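PDB 4DCI: YlqD protein, which is of unknown function, a YlqD-family protein of a marine cyanobacterium that joins a small beta-sheet domain to a long helical hairpin, probably a coiled coil. Local coordinates for residues B[11-15]-B[129-135]; B[21-27]-B[106-112]. One frame throughout, in Å; residues are numbered along the deposited sequence.

Contact 1. Residues B[11-15]-B[129-135]; sequences TIKRP and LVEKMQV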
loop_
_atom_site.group_PDB
_atom_site.type_symbol
_atom_site.label_atom_id
_atom_site.label_comp_id
_atom_site.label_asym_id
_atom_site.label_seq_id
_atom_site.Cartn_x
_atom_site.Cartn_y
_atom_site.Cartn_z
ATOM N N THR B 11 -16.833 5.481 -19.491
ATOM C CA THR B 11 -17.056 4.379 -18.566
ATOM C C THR B 11 -16.174 4.590 -17.350
ATOM O O THR B 11 -14.952 4.651 -17.469
ATOM C CB THR B 11 -16.732 3.015 -19.199
ATOM O OG1 THR B 11 -15.335 2.961 -19.490
ATOM C CG2 THR B 11 -17.517 2.805 -20.499
ATOM N N ILE B 12 -16.799 4.731 -16.187
ATOM C CA ILE B 12 -16.073 4.948 -14.941
ATOM C C ILE B 12 -16.240 3.733 -14.055
ATOM O O ILE B 12 -17.013 2.839 -14.372
ATOM C CB ILE B 12 -16.582 6.183 -14.165
ATOM C CG1 ILE B 12 -18.073 6.034 -13.832
ATOM C CG2 ILE B 12 -16.298 7.456 -14.944
ATOM C CD1 ILE B 12 -18.581 7.011 -12.795
ATOM N N LYS B 13 -15.527 3.731 -12.933
ATOM C CA LYS B 13 -15.616 2.687 -11.939
ATOM C C LYS B 13 -16.471 3.152 -10.752
ATOM O O LYS B 13 -16.320 4.273 -10.281
ATOM C CB LYS B 13 -14.206 2.332 -11.506
ATOM C CG LYS B 13 -14.123 1.588 -10.191
ATOM C CD LYS B 13 -12.710 1.649 -9.646
ATOM C CE LYS B 13 -12.658 1.253 -8.187
ATOM N NZ LYS B 13 -11.251 1.393 -7.729
ATOM N N ARG B 14 -17.361 2.290 -10.267
ATOM C CA ARG B 14 -18.287 2.648 -9.182
ATOM C C ARG B 14 -18.564 1.450 -8.277
ATOM O O ARG B 14 -18.595 0.313 -8.740
ATOM C CB ARG B 14 -19.634 3.082 -9.757
ATOM C CG ARG B 14 -20.402 1.862 -10.234
ATOM C CD ARG B 14 -21.873 2.074 -10.417
ATOM N NE ARG B 14 -22.371 1.020 -11.283
ATOM C CZ ARG B 14 -23.564 1.024 -11.856
ATOM N NH1 ARG B 14 -24.404 2.033 -11.659
ATOM N NH2 ARG B 14 -23.910 0.014 -12.634
ATOM N N PRO B 15 -18.843 1.704 -6.991
ATOM C CA PRO B 15 -19.153 0.603 -6.097
ATOM C C PRO B 15 -20.607 0.132 -6.255
ATOM O O PRO B 15 -21.475 0.917 -6.642
ATOM C CB PRO B 15 -18.958 1.243 -4.733
ATOM C CG PRO B 15 -19.409 2.659 -4.932
ATOM C CD PRO B 15 -19.060 3.013 -6.344
ATOM N N LEU B 129 -23.869 11.931 -11.403
ATOM C CA LEU B 129 -22.740 11.137 -10.969
ATOM C C LEU B 129 -22.975 10.496 -9.613
ATOM O O LEU B 129 -22.521 9.377 -9.361
ATOM C CB LEU B 129 -21.502 12.015 -10.910
ATOM C CG LEU B 129 -20.157 11.315 -10.960
ATOM C CD1 LEU B 129 -20.183 10.169 -11.950
ATOM C CD2 LEU B 129 -19.106 12.325 -11.359
ATOM N N VAL B 130 -23.693 11.209 -8.752
ATOM C CA VAL B 130 -23.912 10.753 -7.391
ATOM C C VAL B 130 -24.885 9.584 -7.344
ATOM O O VAL B 130 -24.710 8.659 -6.560
ATOM C CB VAL B 130 -24.392 11.902 -6.490
ATOM C CG1 VAL B 130 -24.623 11.409 -5.069
ATOM C CG2 VAL B 130 -23.361 13.016 -6.495
ATOM N N GLU B 131 -25.900 9.624 -8.197
ATOM C CA GLU B 131 -26.881 8.554 -8.261
ATOM C C GLU B 131 -26.284 7.314 -8.916
ATOM O O GLU B 131 -26.645 6.194 -8.570
ATOM C CB GLU B 131 -28.134 9.035 -8.981
ATOM C CG GLU B 131 -28.650 10.336 -8.390
ATOM C CD GLU B 131 -30.115 10.606 -8.665
ATOM O OE1 GLU B 131 -30.540 10.542 -9.844
ATOM O OE2 GLU B 131 -30.841 10.904 -7.687
ATOM N N LYS B 132 -25.355 7.523 -9.846
ATOM C CA LYS B 132 -24.561 6.438 -10.437
ATOM C C LYS B 132 -23.771 5.625 -9.399
ATOM O O LYS B 132 -23.538 4.437 -9.591
ATOM C CB LYS B 132 -23.575 6.990 -11.473
ATOM C CG LYS B 132 -24.202 7.663 -12.686
ATOM C CD LYS B 132 -24.734 6.652 -13.684
ATOM C CE LYS B 132 -25.338 7.346 -14.893
ATOM N NZ LYS B 132 -26.161 6.416 -15.717
HETATM N N MSE B 133 -23.360 6.271 -8.309
HETATM C CA MSE B 133 -22.604 5.612 -7.241
HETATM C C MSE B 133 -23.526 4.949 -6.204
HETATM O O MSE B 133 -23.090 4.621 -5.100
HETATM C CB MSE B 133 -21.688 6.618 -6.521
HETATM C CG MSE B 133 -21.001 7.629 -7.420
HETATM SE SE MSE B 133 -19.492 6.906 -8.424
HETATM C CE MSE B 133 -18.160 7.049 -7.006
ATOM N N GLN B 134 -24.797 4.753 -6.539
ATOM C CA GLN B 134 -25.755 4.368 -5.514
ATOM C C GLN B 134 -26.626 3.182 -5.878
ATOM O O GLN B 134 -27.707 2.988 -5.305
ATOM C CB GLN B 134 -26.618 5.566 -5.118
ATOM C CG GLN B 134 -25.794 6.714 -4.573
ATOM C CD GLN B 134 -26.608 7.727 -3.800
ATOM O OE1 GLN B 134 -27.676 8.166 -4.237
ATOM N NE2 GLN B 134 -26.092 8.120 -2.646
ATOM N N VAL B 135 -26.161 2.381 -6.825
ATOM C CA VAL B 135 -26.870 1.163 -7.171
ATOM C C VAL B 135 -26.631 0.073 -6.114
ATOM O O VAL B 135 -25.514 -0.095 -5.615
ATOM C CB VAL B 135 -26.472 0.698 -8.578
ATOM C CG1 VAL B 135 -26.987 -0.699 -8.859
ATOM C CG2 VAL B 135 -27.023 1.667 -9.610
#

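Contact 2. Residues B[21-27]-B[106-112]; sequences VVTPTWK and LEMDQIV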
loop_
_atom_site.group_PDB
_atom_site.type_symbol
_atom_site.label_atom_id
_atom_site.label_comp_id
_atom_site.label_asym_id
_atom_site.label_seq_id
_atom_site.Cartn_x
_atom_site.Cartn_y
_atom_site.Cartn_z
ATOM N N VAL B 21 -31.290 -10.475 2.050
ATOM C CA VAL B 21 -32.562 -10.827 2.656
ATOM C C VAL B 21 -32.234 -11.737 3.835
ATOM O O VAL B 21 -31.424 -12.670 3.702
ATOM C CB VAL B 21 -33.490 -11.555 1.658
ATOM C CG1 VAL B 21 -34.820 -11.905 2.304
ATOM C CG2 VAL B 21 -33.747 -10.693 0.438
ATOM N N VAL B 22 -32.833 -11.460 4.991
ATOM C CA VAL B 22 -32.567 -12.295 6.160
ATOM C C VAL B 22 -33.221 -13.677 6.016
ATOM O O VAL B 22 -34.453 -13.808 5.967
ATOM C CB VAL B 22 -32.955 -11.624 7.496
ATOM C CG1 VAL B 22 -32.599 -12.544 8.660
ATOM C CG2 VAL B 22 -32.241 -10.289 7.661
ATOM N N THR B 23 -32.363 -14.689 5.911
ATOM C CA THR B 23 -32.772 -16.086 5.884
ATOM C C THR B 23 -32.076 -16.775 7.039
ATOM O O THR B 23 -31.093 -16.252 7.565
ATOM C CB THR B 23 -32.327 -16.807 4.599
ATOM O OG1 THR B 23 -30.903 -16.970 4.604
ATOM C CG2 THR B 23 -32.766 -16.055 3.351
ATOM N N PRO B 24 -32.563 -17.963 7.431
ATOM C CA PRO B 24 -31.891 -18.677 8.507
ATOM C C PRO B 24 -30.461 -19.060 8.115
ATOM O O PRO B 24 -29.545 -18.869 8.909
ATOM C CB PRO B 24 -32.761 -19.926 8.699
ATOM C CG PRO B 24 -34.083 -19.578 8.096
ATOM C CD PRO B 24 -33.729 -18.711 6.927
ATOM N N THR B 25 -30.267 -19.567 6.900
ATOM C CA THR B 25 -28.925 -19.896 6.426
ATOM C C THR B 25 -28.023 -18.693 6.604
ATOM O O THR B 25 -26.883 -18.821 7.039
ATOM C CB THR B 25 -28.913 -20.310 4.944
ATOM O OG1 THR B 25 -29.521 -21.600 4.802
ATOM C CG2 THR B 25 -27.488 -20.380 4.408
ATOM N N TRP B 26 -28.554 -17.519 6.294
ATOM C CA TRP B 26 -27.758 -16.307 6.331
ATOM C C TRP B 26 -27.369 -15.918 7.725
ATOM O O TRP B 26 -26.218 -15.556 7.967
ATOM C CB TRP B 26 -28.482 -15.168 5.631
ATOM C CG TRP B 26 -27.672 -13.902 5.609
ATOM C CD1 TRP B 26 -26.726 -13.511 4.663
ATOM C CD2 TRP B 26 -27.696 -12.819 6.599
ATOM N NE1 TRP B 26 -26.188 -12.291 4.988
ATOM C CE2 TRP B 26 -26.724 -11.822 6.139
ATOM C CE3 TRP B 26 -28.401 -12.583 7.772
ATOM C CZ2 TRP B 26 -26.491 -10.649 6.837
ATOM C CZ3 TRP B 26 -28.155 -11.393 8.469
ATOM C CH2 TRP B 26 -27.222 -10.451 8.011
ATOM N N LYS B 27 -28.325 -15.997 8.651
ATOM C CA LYS B 27 -28.088 -15.644 10.052
ATOM C C LYS B 27 -26.961 -16.472 10.692
ATOM O O LYS B 27 -26.096 -15.909 11.357
ATOM C CB LYS B 27 -29.382 -15.739 10.867
ATOM C CG LYS B 27 -29.246 -15.231 12.295
ATOM C CD LYS B 27 -30.300 -15.814 13.230
ATOM C CE LYS B 27 -31.594 -15.011 13.204
ATOM N NZ LYS B 27 -31.395 -13.577 13.563
ATOM N N LEU B 106 -32.279 -9.731 14.496
ATOM C CA LEU B 106 -32.906 -9.621 13.168
ATOM C C LEU B 106 -33.977 -10.677 12.910
ATOM O O LEU B 106 -33.832 -11.836 13.312
ATOM C CB LEU B 106 -31.865 -9.704 12.049
ATOM C CG LEU B 106 -30.962 -8.510 11.734
ATOM C CD1 LEU B 106 -30.014 -8.887 10.605
ATOM C CD2 LEU B 106 -31.763 -7.264 11.371
ATOM N N GLU B 107 -35.037 -10.265 12.213
ATOM C CA GLU B 107 -36.138 -11.152 11.839
ATOM C C GLU B 107 -36.010 -11.599 10.388
ATOM O O GLU B 107 -35.393 -10.909 9.574
ATOM C CB GLU B 107 -37.482 -10.455 12.052
ATOM C CG GLU B 107 -37.881 -10.303 13.513
ATOM C CD GLU B 107 -38.679 -9.037 13.777
ATOM O OE1 GLU B 107 -38.512 -8.047 13.027
ATOM O OE2 GLU B 107 -39.467 -9.026 14.746
HETATM N N MSE B 108 -36.592 -12.757 10.078
HETATM C CA MSE B 108 -36.634 -13.270 8.709
HETATM C C MSE B 108 -37.267 -12.257 7.760
HETATM O O MSE B 108 -38.174 -11.507 8.145
HETATM C CB MSE B 108 -37.418 -14.586 8.641
HETATM C CG MSE B 108 -36.864 -15.728 9.480
HETATM SE SE MSE B 108 -34.997 -16.129 9.118
HETATM C CE MSE B 108 -34.200 -15.255 10.658
ATOM N N ASP B 109 -36.769 -12.234 6.526
ATOM C CA ASP B 109 -37.301 -11.366 5.463
ATOM C C ASP B 109 -37.025 -9.862 5.634
ATOM O O ASP B 109 -37.469 -9.046 4.819
ATOM C CB ASP B 109 -38.794 -11.634 5.229
ATOM C CG ASP B 109 -39.063 -13.043 4.741
ATOM O OD1 ASP B 109 -38.204 -13.607 4.030
ATOM O OD2 ASP B 109 -40.137 -13.590 5.066
ATOM N N GLN B 110 -36.295 -9.497 6.683
ATOM C CA GLN B 110 -35.730 -8.160 6.770
ATOM C C GLN B 110 -34.581 -8.045 5.770
ATOM O O GLN B 110 -34.023 -9.058 5.326
ATOM C CB GLN B 110 -35.204 -7.903 8.169
ATOM C CG GLN B 110 -36.177 -7.217 9.101
ATOM C CD GLN B 110 -35.513 -6.860 10.413
ATOM O OE1 GLN B 110 -35.380 -7.699 11.304
ATOM N NE2 GLN B 110 -35.078 -5.611 10.533
ATOM N N ILE B 111 -34.223 -6.815 5.421
ATOM C CA ILE B 111 -33.160 -6.594 4.443
ATOM C C ILE B 111 -32.007 -5.799 5.038
ATOM O O ILE B 111 -32.216 -4.739 5.627
ATOM C CB ILE B 111 -33.699 -5.915 3.170
ATOM C CG1 ILE B 111 -34.571 -6.907 2.394
ATOM C CG2 ILE B 111 -32.549 -5.409 2.308
ATOM C CD1 ILE B 111 -35.337 -6.310 1.233
ATOM N N VAL B 112 -30.790 -6.318 4.876
ATOM C CA VAL B 112 -29.613 -5.766 5.547
ATOM C C VAL B 112 -28.478 -5.425 4.586
ATOM O O VAL B 112 -28.264 -6.112 3.588
ATOM C CB VAL B 112 -29.060 -6.753 6.595
ATOM C CG1 VAL B 112 -28.076 -6.060 7.524
ATOM C CG2 VAL B 112 -30.188 -7.333 7.411
#

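Contact 1. Residues B[11-15]-B[129-135]
Arg-14 NH1 donates to Lys-132 O at 3.3 Å, the one hydrogen bond between segments 11-15 and 129-135. The short helical turn 129-132 lies in the connection between strands 111-123 and 136-140, which flank strand 10-21 in a mixed sheet. The bond is nearly straight, with an angle of 175° at the hydrogen. It uses a lone pair of the carbonyl, and the oxygen lies at the edge of the guanidinium, in its plane. Arg-14 CG sits between the backbone N and the carbonyl carbon (chi1 75°), and the extended chain beyond it carries the guanidinium to the end of the helical turn. Val-135 lies over one face of that group. Arg-14 NE also has a weak bond to Ser-119 OG on strand 111-123, and Leu-10 of the third subunit packs on Arg-14 and Val-135. Most of the remaining contact is apolar. The selenium of selenomethionine Met-133 lies 4.1 Å from Arg-14 CB. Met-133 CE lies 4.2 Å from Pro-15 CD. Leu-117 of the second subunit packs on Ile-12. Within the chain, the Ile-12 methyl CD1 meets Leu-129 CD1 at 3.6 Å.

Contact 2. Residues B[21-27]-B[106-112]
Val-22 bonds through both backbone polar groups to the type II turn Glu-107 to Gln-110. Its N donates to Gln-110 O at 2.7 Å, and its O accepts from Asp-109 N at 2.9 Å. Beside the turn, Val-21 and Ile-111 form an antiparallel non-hydrogen-bonded pair. The packed part lies around the Val-22 side chain. Val-22 CG2, anti to the carbonyl carbon, meets Val-112 CG2 at 3.6 Å and also touches Leu-106 CD1. Leu-106 CD1 also reaches the edge of the Trp-26 ring, 3.8 Å from CZ3. At the exposed rim, selenomethionine Met-108 bends its selenium to 3.6 Å from Pro-24 CD, and Lys-27 CE lies 3.7 Å from Met-108 CE. Lys-27 NZ donates to Leu-106 O at 3.0 Å. With an alanine in place of Lys-27, the Leu-106 carbonyl is likely to lose its ammonium partner and the Met-108 methyl one of its neighbours. The looser side is at Val-21, whose CG2 is 4.3 Å from Ile-111 CG1. There Asp-109 OD1 pairs with Arg-140 in a salt bridge. Thr-23 OG1 N-caps helix 24-60 and bonds to Asp-141. The contact sits where strand 10-21 passes into helix 24-60 and the chain returns from helix 69-104 into strand 111-123, with strand 136-140 alongside Val-21.

Contacts 1 and 2 both reach the same mixed sheet, in which strands 10-21 and 111-123 are antiparallel neighbours. Their centres are 27 Å apart, and their nearest atoms are about 11 Å apart. Both segments of contact 2 fall between those of contact 1 in sequence: the chain runs through 11-15, 21-27, 106-112 and then 129-135. Between the two segments of contact 2 lies most of helices 24-60 and 69-104, so it closes the base of the helical hairpin, consistent with the predicted coiled coil. Contact 1 lies farther along the sheet, where helix 129-132 leads into strand 136-140. It also meets two other subunits of the four-chain assembly, whereas no other chain of the assembly touches contact 2.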